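Local coordinates for protein DNA polymerase II large subunit (Pyrococcus horikoshii, PDB 7OEC) that is an intein that probably excises itself from the polymerase precursor by protein splicing, joining the two flanking segments, at residues A[42-47]-A[67-72]; A[13-18]-A[48-53]; A[54-59]-A[154-159]; A[75-80]-A[92-97]. The protein carries 2 engineered substitutions. All coordinates share one frame; numbering follows the deposited sequence. Where two conformers were deposited one is given.

Contact 1: A[42-47]-A[67-72]; sequences VRKKPK and IEEVIK. With PEG (di(hydroxyethyl)ether), chain E; SO4 (sulfate ion), chain B.
Arg-43 and Val-70 form an antiparallel hydrogen-bonded pair between strand 40-43 and strand 61-74, the compact part of this contact. Arg-43 N donates to Val-70 O and Val-70 N to Arg-43 O, each bond 2.9 Å long and nearly straight. On their face of the sheet Val-70 CG2 meets Arg-43 CB at 3.7 Å, while Leu-27 and Tyr-28 of helix 24-29, with Phe-31, touch the valine. On the other face, in the neighbouring non-hydrogen-bonded pair, Val-42 CG2 lies alongside Ile-71 CG1 at 4.1 Å. Beyond CB, on the Val-70 face, the arginine chain leads away from the partner strand, extended from CG to NE with chi2 at -179°. It presents the edge of its guanidinium group to a sulfate, NH2 to O1 at 2.8 Å and NH1 to O2 at 3.3 Å, and NE pairs with Glu-34. With a leucine in place of Arg-43, the sulfate is likely to lose both of these N-H donors and Glu-34 its cationic mate.

The other end is looser. Lys-44 and Glu-69 run side by side in the same direction, yet NZ of Lys-44 stays 3.9 Å from OE1 of Glu-69, a long salt bridge. A di(hydroxyethyl)ether molecule lies against both side chains and takes a weak bond from the lysine. Where the backbones part, a water donates to both Lys-44 O and Ile-67 O. The chemistry thus implies a strand pairing fixed by backbone bonds and apolar branches, with charged groups at its margin that here hold a sulfate and an ether, both probably from the crystallisation liquor.

Contact 2: A[13-18]-A[48-53]; sequences VQINGT and VDIKVY
Ile-50 reaches across from strand 50-56 to Ile-15 and Val-13 of strand 10-15. Its CB is 4.1 Å from Gln-14 O. With CG1 anti to the backbone N (chi1 -173°), the longer branch leans toward the partner strand: CG1 approaches Gln-14 O to 3.7 Å and runs beside Ile-15 CG1. The terminal CD1 then settles between two residues, 3.8 Å from Ile-15 CG1 and 4.0 Å from Val-13 CB. Farther along this apolar face, Ile-15 CG2 touches Val-48 CG2 at 3.8 Å.

Beneath these side chains, Gln-14 and Lys-51 exchange two backbone bonds as a hydrogen-bonded antiparallel pair. Asn-16 N adds a third to Asp-49 O, 2.8 Å and almost straight, just where strand 10-15 enters the type I' turn from Ile-15 to Thr-18. At the opposite end Tyr-53 brings its ring edge to the backbone, CE2 lying 3.4 Å from Val-13 O. The same CE2 is 3.9 Å from Gln-14 CB, and the glutamine amide stands nearly upright to the ring, the planes 81° apart. Lys-51 turns its amine to Asp-66 in a salt bridge.

The tight turn makes strand 10-15 a hairpin partner of strand 18-23, so it lies between that strand and 50-56, which in turn pairs with 61-74. Leu-30 and Phe-31, in the loop following helix 24-29, cover Ile-15 and Ile-50 respectively, and Val-22 packs on Val-13.

Contact 3: A[54-59]-A[154-159]; sequences SFNPEE and KKYHTV
Thr-158 sends its hydroxyl to the backbone of Phe-55, OG1 donating to Phe-55 O at 2.7 Å from slightly outside the carbonyl plane. The bond depends on the threonine torsion (chi1 56°), which sets OG1 between its own N and carbonyl carbon and faces it to the other strand. A second hydroxyl answers in the reverse direction: Ser-54 OG donates to Thr-158 O at 2.8 Å, although the serine was modelled in two conformers and the bond is described for one of them, so it may not be permanent. Side-chain oxygens thus do here much of what backbone bonds do in a regular ladder.

The third element of this first shell is Tyr-156. Its CB rests against Ser-54 CB at 3.9 Å, and its CE1 lies 3.7 Å from Asn-56 CG, the amide inclined by 42° to the ring. Behind these contacts, Lys-155 CG sits 4.0 Å above the centre of the tyrosine ring. The asparagine is positioned by an Asx turn, in which Glu-58 N gives to Asn-56 OD1 at 2.9 Å from well above the amide plane. Lys-154 O, just upstream of the tyrosine, is held by Thr-65 OG1.

Strand 61-74 flanks the Asn-56 and Tyr-156 side: it pairs with strand 50-56, and its Val-63 touches both residues. On the other segment's side, strand 158-161 pairs with strand 165-168, whose Val-166 packs on Phe-55, so the contact joins the larger sheet to the C-terminal hairpin.

Contact 4: A[75-80]-A[92-97]; sequences ATDHLI and TTVDHP
Asp-77 and Val-94 approach from opposite directions, the carboxylate reaching for the valine backbone. Asp-77 CG lies between its own N and carbonyl carbon (chi1 62°), and from there OD1 reaches Val-94 N, which donates to it at 3.2 Å, a straight bond that meets the oxygen from 47° above the carboxylate plane. Thr-93 stands at about a right angle to the aspartate. The second oxygen, OD2, takes a bond from a water that also binds Thr-93 OG1 at 2.8 Å and accepts from Asp-95 N, so the carboxylate spans the start of the type I turn from Thr-93 to His-96. With an alanine at Asp-77, Val-94 N would probably be left without this acceptor and the water without one of its anchors.

Below the turn, Ile-80 crosses Val-94 at about a right angle, CG1 to CG1 at 4.1 Å. Leu-79 diverges from Thr-93, but its CD2 still comes within 3.9 Å of Thr-93 CG2. Backbone bonds in both directions between Ile-80 and Thr-92, with Ile-80 N to Thr-92 O at 2.9 Å, join strands 79-84 and 89-93 at the open end of their hairpin. At the turn, Thr-93 O accepts from His-96 N and from Thr-92 OG1, on opposite faces of its plane.

Thr-93 and His-96 have the spacing of the TxxH motif in intein block B. Thr-93 OG1 is bonded to Ala-4 N, and His-96 meets Phe-5, consistent with the role of this motif around the N-terminal splice junction in other inteins.

From the N terminus, segment 13-18 waits until 48-53 to close contact 2. Before that happens 42-47 has already passed, and it finds its partner only at 67-72, so contacts 1 and 2 cross. Contact 3 opens at 54-59, inside the loop of contact 1, which it therefore also crosses; it closes at 154-159, near the C terminus, and contact 4 is nested within that long loop. Contacts 1 and 2 and the 54-59 side of contact 3 share the sheet that holds strands 50-56 and 61-74, while 154-159 leads into the C-terminal hairpin; Ile-67 packs on Val-52 and Ile-50 to join the first two. Contact 4, about 27 Å from contact 2 between centres, secures the hairpin of the four-stranded sheet.

Contact 1: A[42-47]-A[67-72]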
# COMPACT_ATOMS: atom_id res chain seq x y z
N VAL A 42 13.05 -1.83 12.19
CA VAL A 42 12.11 -2.91 11.99
C VAL A 42 11.44 -3.22 13.32
O VAL A 42 12.12 -3.40 14.34
CB VAL A 42 12.82 -4.16 11.45
CG1 VAL A 42 11.82 -5.28 11.30
CG2 VAL A 42 13.44 -3.82 10.14
N ARG A 43 10.11 -3.34 13.28
CA ARG A 43 9.32 -3.80 14.41
C ARG A 43 8.51 -5.04 14.01
O ARG A 43 7.93 -5.08 12.92
CB ARG A 43 8.40 -2.67 14.91
CG ARG A 43 9.12 -1.51 15.44
CD ARG A 43 8.18 -0.43 15.93
NE ARG A 43 8.85 0.70 16.56
CZ ARG A 43 8.23 1.63 17.25
NH1 ARG A 43 6.92 1.56 17.41
NH2 ARG A 43 8.91 2.64 17.77
N LYS A 44 8.49 -6.06 14.88
CA LYS A 44 7.77 -7.31 14.58
C LYS A 44 6.69 -7.74 15.58
O LYS A 44 5.87 -8.60 15.24
CB LYS A 44 8.74 -8.51 14.42
CG LYS A 44 9.71 -8.30 13.32
CD LYS A 44 10.61 -9.48 13.13
CE LYS A 44 11.63 -9.12 12.09
NZ LYS A 44 12.61 -10.20 11.83
N LYS A 45 6.67 -7.19 16.79
CA LYS A 45 5.80 -7.71 17.84
C LYS A 45 4.59 -6.82 17.99
O LYS A 45 4.72 -5.65 18.36
CB LYS A 45 6.56 -7.77 19.15
CG LYS A 45 7.56 -8.93 19.21
CD LYS A 45 8.16 -9.08 20.60
CE LYS A 45 9.19 -10.22 20.68
NZ LYS A 45 9.80 -10.45 22.05
N PRO A 46 3.40 -7.31 17.70
CA PRO A 46 2.21 -6.46 17.70
C PRO A 46 1.67 -6.15 19.09
O PRO A 46 1.63 -6.99 20.00
CB PRO A 46 1.20 -7.32 16.94
CG PRO A 46 1.66 -8.76 17.29
CD PRO A 46 3.14 -8.67 17.22
N LYS A 47 1.23 -4.90 19.25
CA LYS A 47 0.61 -4.46 20.51
C LYS A 47 -0.89 -4.78 20.59
O LYS A 47 -1.47 -4.75 21.69
CB LYS A 47 0.80 -2.95 20.68
CG LYS A 47 2.24 -2.52 20.85
CD LYS A 47 2.38 -1.00 20.85
CE LYS A 47 3.85 -0.62 20.94
NZ LYS A 47 4.07 0.82 20.62
N ILE A 67 0.65 -9.66 9.46
CA ILE A 67 1.71 -8.70 9.23
C ILE A 67 2.97 -9.25 9.89
O ILE A 67 3.00 -9.46 11.11
CB ILE A 67 1.33 -7.34 9.83
CG1 ILE A 67 0.04 -6.77 9.20
CG2 ILE A 67 2.52 -6.41 9.66
CD1 ILE A 67 -0.60 -5.71 10.02
N GLU A 68 4.00 -9.54 9.09
CA GLU A 68 5.24 -10.11 9.60
C GLU A 68 6.14 -9.05 10.23
O GLU A 68 6.79 -9.33 11.25
CB GLU A 68 5.96 -10.83 8.46
CG GLU A 68 7.08 -11.72 8.88
CD GLU A 68 7.23 -12.92 7.95
OE1 GLU A 68 6.49 -12.95 6.94
OE2 GLU A 68 8.06 -13.82 8.26
N GLU A 69 6.18 -7.85 9.65
CA GLU A 69 6.98 -6.77 10.21
C GLU A 69 6.53 -5.45 9.61
O GLU A 69 5.88 -5.42 8.56
CB GLU A 69 8.48 -6.98 9.98
CG GLU A 69 8.85 -6.94 8.56
CD GLU A 69 10.32 -7.35 8.34
OE1 GLU A 69 10.75 -8.41 8.85
OE2 GLU A 69 11.04 -6.62 7.66
N VAL A 70 6.83 -4.37 10.31
CA VAL A 70 6.65 -3.01 9.81
C VAL A 70 8.01 -2.34 9.86
O VAL A 70 8.82 -2.58 10.76
CB VAL A 70 5.60 -2.29 10.68
CG1 VAL A 70 4.26 -2.95 10.54
CG2 VAL A 70 5.98 -2.33 12.16
N ILE A 71 8.28 -1.47 8.90
CA ILE A 71 9.61 -0.94 8.66
C ILE A 71 9.52 0.56 8.51
O ILE A 71 8.63 1.07 7.83
CB ILE A 71 10.25 -1.58 7.41
CG1 ILE A 71 10.27 -3.10 7.57
CG2 ILE A 71 11.66 -0.93 7.15
CD1 ILE A 71 10.57 -3.82 6.30
N LYS A 72 10.47 1.27 9.10
CA LYS A 72 10.64 2.70 8.95
C LYS A 72 12.06 2.93 8.45
O LYS A 72 13.02 2.42 9.05
CB LYS A 72 10.42 3.38 10.30
CG LYS A 72 10.66 4.89 10.30
CD LYS A 72 10.42 5.43 11.69
CE LYS A 72 10.96 6.81 11.93
NZ LYS A 72 10.71 7.24 13.34
C1 PEG E . 14.66 -8.48 9.85
O1 PEG E . 14.06 -8.02 8.66
C2 PEG E . 14.90 -7.36 10.89
O2 PEG E . 14.79 -7.80 12.23
C3 PEG E . 14.45 -6.81 13.18
C4 PEG E . 13.45 -7.34 14.22
O4 PEG E . 12.67 -6.28 14.75
S SO4 B . 6.40 4.81 19.85
O1 SO4 B . 7.79 4.54 19.51
O2 SO4 B . 5.53 3.66 19.55
O3 SO4 B . 5.95 5.95 19.05
O4 SO4 B . 6.32 5.06 21.28
O HOH W 1 3.86 -9.73 13.64

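Contact 2: A[13-18]-A[48-53]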
# COMPACT_ATOMS: atom_id res chain seq x y z
N VAL A 13 -6.91 -2.54 7.72
CA VAL A 13 -6.52 -3.58 8.65
C VAL A 13 -7.75 -4.04 9.43
O VAL A 13 -8.82 -3.43 9.38
CB VAL A 13 -5.42 -3.11 9.63
CG1 VAL A 13 -4.12 -2.81 8.84
CG2 VAL A 13 -5.84 -1.91 10.46
N GLN A 14 -7.58 -5.15 10.12
CA GLN A 14 -8.56 -5.66 11.05
C GLN A 14 -7.88 -5.66 12.41
O GLN A 14 -6.88 -6.35 12.60
CB GLN A 14 -8.94 -7.09 10.69
CG GLN A 14 -10.13 -7.49 11.51
CD GLN A 14 -10.44 -8.91 11.39
OE1 GLN A 14 -11.49 -9.26 10.86
NE2 GLN A 14 -9.54 -9.77 11.88
N ILE A 15 -8.40 -4.86 13.34
CA ILE A 15 -7.81 -4.75 14.68
C ILE A 15 -8.82 -5.32 15.66
O ILE A 15 -9.96 -4.83 15.75
CB ILE A 15 -7.41 -3.32 15.05
CG1 ILE A 15 -6.34 -2.78 14.09
CG2 ILE A 15 -6.90 -3.33 16.50
CD1 ILE A 15 -5.94 -1.39 14.32
N ASN A 16 -8.43 -6.38 16.35
CA ASN A 16 -9.31 -7.04 17.31
C ASN A 16 -10.69 -7.29 16.71
O ASN A 16 -11.73 -7.03 17.33
CB ASN A 16 -9.44 -6.25 18.61
CG ASN A 16 -8.16 -6.19 19.42
OD1 ASN A 16 -7.53 -5.12 19.58
ND2 ASN A 16 -7.82 -7.30 20.03
N GLY A 17 -10.70 -7.81 15.48
CA GLY A 17 -11.91 -8.18 14.79
C GLY A 17 -12.69 -7.06 14.12
O GLY A 17 -13.73 -7.35 13.52
N THR A 18 -12.24 -5.78 14.21
CA THR A 18 -12.95 -4.62 13.66
C THR A 18 -12.18 -4.09 12.47
O THR A 18 -11.01 -3.73 12.63
CB THR A 18 -13.05 -3.47 14.71
OG1 THR A 18 -13.81 -3.89 15.84
CG2 THR A 18 -13.74 -2.24 14.13
N VAL A 48 -1.51 -5.07 19.45
CA VAL A 48 -2.93 -5.37 19.33
C VAL A 48 -3.01 -6.56 18.39
O VAL A 48 -2.07 -6.86 17.65
CB VAL A 48 -3.74 -4.18 18.77
CG1 VAL A 48 -3.70 -3.00 19.77
CG2 VAL A 48 -3.19 -3.75 17.41
N ASP A 49 -4.14 -7.26 18.43
CA ASP A 49 -4.37 -8.39 17.52
C ASP A 49 -4.75 -7.82 16.16
O ASP A 49 -5.81 -7.21 16.02
CB ASP A 49 -5.46 -9.32 18.05
CG ASP A 49 -4.99 -10.17 19.29
OD1 ASP A 49 -3.79 -10.57 19.36
OD2 ASP A 49 -5.82 -10.45 20.21
N ILE A 50 -3.87 -7.94 15.18
CA ILE A 50 -4.00 -7.18 13.94
C ILE A 50 -3.73 -8.10 12.77
O ILE A 50 -2.88 -9.00 12.83
CB ILE A 50 -3.08 -5.92 13.94
CG1 ILE A 50 -3.39 -5.06 12.69
CG2 ILE A 50 -1.56 -6.28 14.12
CD1 ILE A 50 -2.87 -3.68 12.72
N LYS A 51 -4.53 -7.91 11.72
CA LYS A 51 -4.32 -8.54 10.43
C LYS A 51 -4.47 -7.46 9.37
O LYS A 51 -5.08 -6.42 9.59
CB LYS A 51 -5.31 -9.68 10.22
CG LYS A 51 -5.05 -10.92 11.08
CD LYS A 51 -6.11 -11.92 10.79
CE LYS A 51 -6.03 -13.12 11.72
NZ LYS A 51 -4.63 -13.56 11.95
N VAL A 52 -3.87 -7.68 8.21
CA VAL A 52 -3.96 -6.74 7.11
C VAL A 52 -4.87 -7.33 6.05
O VAL A 52 -4.89 -8.55 5.82
CB VAL A 52 -2.55 -6.38 6.59
CG1 VAL A 52 -1.84 -7.55 5.94
CG2 VAL A 52 -2.66 -5.24 5.62
N TYR A 53 -5.69 -6.48 5.44
CA TYR A 53 -6.46 -6.94 4.30
C TYR A 53 -5.62 -6.92 3.03
O TYR A 53 -4.94 -5.95 2.70
CB TYR A 53 -7.67 -6.05 4.12
CG TYR A 53 -8.81 -6.29 5.10
CD1 TYR A 53 -9.81 -7.18 4.80
CD2 TYR A 53 -8.90 -5.59 6.28
CE1 TYR A 53 -10.85 -7.37 5.64
CE2 TYR A 53 -9.95 -5.77 7.14
CZ TYR A 53 -10.93 -6.67 6.81
OH TYR A 53 -12.02 -6.92 7.60

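Contact 3: A[54-59]-A[154-159]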
# COMPACT_ATOMS: atom_id res chain seq x y z
N SER A 54 -5.67 -8.01 2.32
CA SER A 54 -4.92 -8.17 1.09
C SER A 54 -5.88 -8.55 -0.02
O SER A 54 -7.04 -8.86 0.21
CB SER A 54 -3.83 -9.26 1.18
OG SER A 54 -2.83 -8.92 2.10
N PHE A 55 -5.38 -8.52 -1.23
CA PHE A 55 -6.13 -8.98 -2.38
C PHE A 55 -5.39 -10.17 -2.95
O PHE A 55 -4.18 -10.10 -3.21
CB PHE A 55 -6.26 -7.87 -3.42
CG PHE A 55 -7.33 -8.13 -4.44
CD1 PHE A 55 -7.03 -8.62 -5.70
CD2 PHE A 55 -8.67 -7.94 -4.10
CE1 PHE A 55 -8.04 -8.88 -6.60
CE2 PHE A 55 -9.68 -8.21 -5.00
CZ PHE A 55 -9.37 -8.67 -6.25
N ASN A 56 -6.11 -11.29 -3.10
CA ASN A 56 -5.58 -12.52 -3.65
C ASN A 56 -5.89 -12.52 -5.14
O ASN A 56 -7.05 -12.76 -5.54
CB ASN A 56 -6.19 -13.74 -3.00
CG ASN A 56 -5.69 -14.98 -3.62
OD1 ASN A 56 -4.80 -14.93 -4.47
ND2 ASN A 56 -6.22 -16.10 -3.19
N PRO A 57 -4.89 -12.24 -5.98
CA PRO A 57 -5.16 -12.16 -7.42
C PRO A 57 -5.48 -13.50 -8.02
O PRO A 57 -6.06 -13.54 -9.10
CB PRO A 57 -3.86 -11.59 -7.99
CG PRO A 57 -2.77 -12.11 -7.02
CD PRO A 57 -3.44 -12.05 -5.66
N GLU A 58 -5.14 -14.61 -7.38
CA GLU A 58 -5.43 -15.90 -8.01
C GLU A 58 -6.92 -16.22 -7.96
O GLU A 58 -7.39 -17.07 -8.73
CB GLU A 58 -4.64 -17.02 -7.33
CG GLU A 58 -3.15 -16.96 -7.59
CD GLU A 58 -2.30 -18.02 -6.85
OE1 GLU A 58 -2.87 -18.98 -6.29
OE2 GLU A 58 -1.04 -17.94 -6.87
N GLU A 59 -7.65 -15.57 -7.03
CA GLU A 59 -9.07 -15.82 -6.81
C GLU A 59 -9.88 -14.54 -6.90
O GLU A 59 -11.11 -14.61 -6.85
CB GLU A 59 -9.34 -16.56 -5.47
CG GLU A 59 -8.80 -17.96 -5.57
CD GLU A 59 -9.09 -18.90 -4.39
OE1 GLU A 59 -9.51 -18.44 -3.31
OE2 GLU A 59 -8.84 -20.13 -4.59
N LYS A 154 2.08 -11.47 5.06
CA LYS A 154 2.36 -12.87 4.80
C LYS A 154 1.63 -13.34 3.54
O LYS A 154 0.45 -13.09 3.37
CB LYS A 154 1.90 -13.69 6.01
CG LYS A 154 2.24 -15.18 5.97
CD LYS A 154 3.17 -15.55 7.13
CE LYS A 154 3.43 -17.03 7.22
NZ LYS A 154 3.89 -17.38 8.63
N LYS A 155 2.35 -14.01 2.65
CA LYS A 155 1.78 -14.70 1.49
C LYS A 155 1.41 -13.83 0.27
O LYS A 155 2.00 -13.98 -0.81
CB LYS A 155 0.60 -15.62 1.90
CG LYS A 155 0.12 -16.53 0.77
CD LYS A 155 -0.86 -17.58 1.28
CE LYS A 155 -1.51 -18.29 0.13
N TYR A 156 0.45 -12.94 0.39
CA TYR A 156 -0.11 -12.27 -0.79
C TYR A 156 0.64 -11.01 -1.24
O TYR A 156 0.68 -10.66 -2.44
CB TYR A 156 -1.56 -11.90 -0.47
CG TYR A 156 -2.39 -13.09 -0.11
CD1 TYR A 156 -2.73 -14.03 -1.06
CD2 TYR A 156 -2.75 -13.33 1.19
CE1 TYR A 156 -3.44 -15.14 -0.71
CE2 TYR A 156 -3.41 -14.43 1.53
CZ TYR A 156 -3.79 -15.32 0.59
OH TYR A 156 -4.51 -16.43 0.96
N HIS A 157 1.21 -10.31 -0.29
CA HIS A 157 2.04 -9.14 -0.57
C HIS A 157 1.30 -8.03 -1.31
O HIS A 157 1.93 -7.24 -2.02
CB HIS A 157 3.36 -9.47 -1.28
CG HIS A 157 4.13 -10.57 -0.64
ND1 HIS A 157 4.28 -10.74 0.73
CD2 HIS A 157 4.77 -11.62 -1.21
CE1 HIS A 157 5.00 -11.82 0.97
NE2 HIS A 157 5.27 -12.39 -0.19
N THR A 158 -0.00 -7.94 -1.11
CA THR A 158 -0.81 -6.82 -1.58
C THR A 158 -1.53 -6.22 -0.39
O THR A 158 -1.68 -6.86 0.66
CB THR A 158 -1.82 -7.30 -2.60
OG1 THR A 158 -2.58 -8.33 -2.01
CG2 THR A 158 -1.13 -7.90 -3.80
N VAL A 159 -1.93 -4.96 -0.55
CA VAL A 159 -2.55 -4.18 0.50
C VAL A 159 -3.61 -3.31 -0.16
O VAL A 159 -3.65 -3.14 -1.39
CB VAL A 159 -1.52 -3.32 1.27
CG1 VAL A 159 -0.53 -4.18 2.05
CG2 VAL A 159 -0.74 -2.42 0.34

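Contact 4: A[75-80]-A[92-97]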
# COMPACT_ATOMS: atom_id res chain seq x y z
N ALA A 75 14.13 8.46 4.18
CA ALA A 75 13.68 8.80 2.85
C ALA A 75 14.89 9.14 1.98
O ALA A 75 15.77 9.89 2.39
CB ALA A 75 12.73 10.00 2.97
N THR A 76 14.95 8.57 0.79
CA THR A 76 15.99 8.92 -0.17
C THR A 76 15.35 9.38 -1.46
O THR A 76 15.59 10.50 -1.93
CB THR A 76 16.88 7.66 -0.34
OG1 THR A 76 16.11 6.58 -0.87
CG2 THR A 76 17.45 7.19 1.04
N ASP A 77 14.45 8.61 -2.00
CA ASP A 77 14.11 8.92 -3.37
C ASP A 77 12.85 9.77 -3.42
O ASP A 77 12.21 10.09 -2.42
CB ASP A 77 14.14 7.66 -4.26
CG ASP A 77 13.15 6.61 -3.85
OD1 ASP A 77 11.94 6.97 -3.93
OD2 ASP A 77 13.54 5.46 -3.51
N HIS A 78 12.60 10.28 -4.61
CA HIS A 78 11.38 11.00 -4.84
C HIS A 78 10.22 10.06 -4.67
O HIS A 78 10.33 8.82 -4.71
CB HIS A 78 11.35 11.50 -6.28
CG HIS A 78 12.24 12.66 -6.54
ND1 HIS A 78 13.55 12.71 -6.11
CD2 HIS A 78 12.00 13.83 -7.17
CE1 HIS A 78 14.08 13.87 -6.45
NE2 HIS A 78 13.17 14.55 -7.14
N LEU A 79 9.09 10.64 -4.48
CA LEU A 79 7.89 9.86 -4.55
C LEU A 79 7.21 10.15 -5.88
O LEU A 79 7.48 11.14 -6.55
CB LEU A 79 6.96 10.24 -3.42
CG LEU A 79 7.45 10.10 -1.98
CD1 LEU A 79 6.40 10.72 -1.02
CD2 LEU A 79 7.66 8.71 -1.62
N ILE A 80 6.31 9.25 -6.23
CA ILE A 80 5.38 9.44 -7.33
C ILE A 80 3.98 9.44 -6.76
O ILE A 80 3.62 8.57 -5.96
CB ILE A 80 5.57 8.35 -8.40
CG1 ILE A 80 7.01 8.43 -8.96
CG2 ILE A 80 4.56 8.51 -9.53
CD1 ILE A 80 7.27 7.40 -9.95
N THR A 92 3.90 6.52 -3.78
CA THR A 92 4.88 5.49 -3.46
C THR A 92 6.27 5.97 -3.83
O THR A 92 6.43 6.95 -4.54
CB THR A 92 4.67 4.19 -4.22
OG1 THR A 92 4.98 4.38 -5.62
CG2 THR A 92 3.24 3.71 -4.16
N THR A 93 7.29 5.28 -3.33
CA THR A 93 8.61 5.60 -3.84
C THR A 93 8.75 5.23 -5.33
O THR A 93 7.95 4.47 -5.90
CB THR A 93 9.69 4.92 -3.01
OG1 THR A 93 9.43 3.53 -3.02
CG2 THR A 93 9.73 5.40 -1.58
N VAL A 94 9.78 5.80 -5.97
CA VAL A 94 9.83 5.81 -7.44
C VAL A 94 9.84 4.41 -8.03
O VAL A 94 9.36 4.23 -9.15
CB VAL A 94 11.02 6.63 -7.96
CG1 VAL A 94 10.86 7.96 -7.53
CG2 VAL A 94 12.33 6.06 -7.51
N ASP A 95 10.50 3.43 -7.38
CA ASP A 95 10.63 2.07 -7.91
C ASP A 95 9.66 1.09 -7.28
O ASP A 95 9.79 -0.12 -7.49
CB ASP A 95 12.05 1.54 -7.72
CG ASP A 95 13.07 2.29 -8.57
OD1 ASP A 95 12.69 2.77 -9.65
OD2 ASP A 95 14.23 2.44 -8.15
N HIS A 96 8.72 1.58 -6.49
CA HIS A 96 7.82 0.71 -5.78
C HIS A 96 6.96 -0.05 -6.78
O HIS A 96 6.42 0.56 -7.70
CB HIS A 96 6.87 1.57 -4.94
CG HIS A 96 6.17 0.83 -3.84
ND1 HIS A 96 5.12 -0.04 -4.05
CD2 HIS A 96 6.38 0.84 -2.50
CE1 HIS A 96 4.71 -0.53 -2.89
NE2 HIS A 96 5.46 -0.01 -1.94
N PRO A 97 6.73 -1.33 -6.58
CA PRO A 97 5.76 -2.03 -7.44
C PRO A 97 4.36 -1.47 -7.28
O PRO A 97 3.89 -1.21 -6.16
CB PRO A 97 5.82 -3.47 -6.97
CG PRO A 97 6.55 -3.43 -5.71
CD PRO A 97 7.38 -2.23 -5.62
O HOH W 2 11.59 3.08 -4.67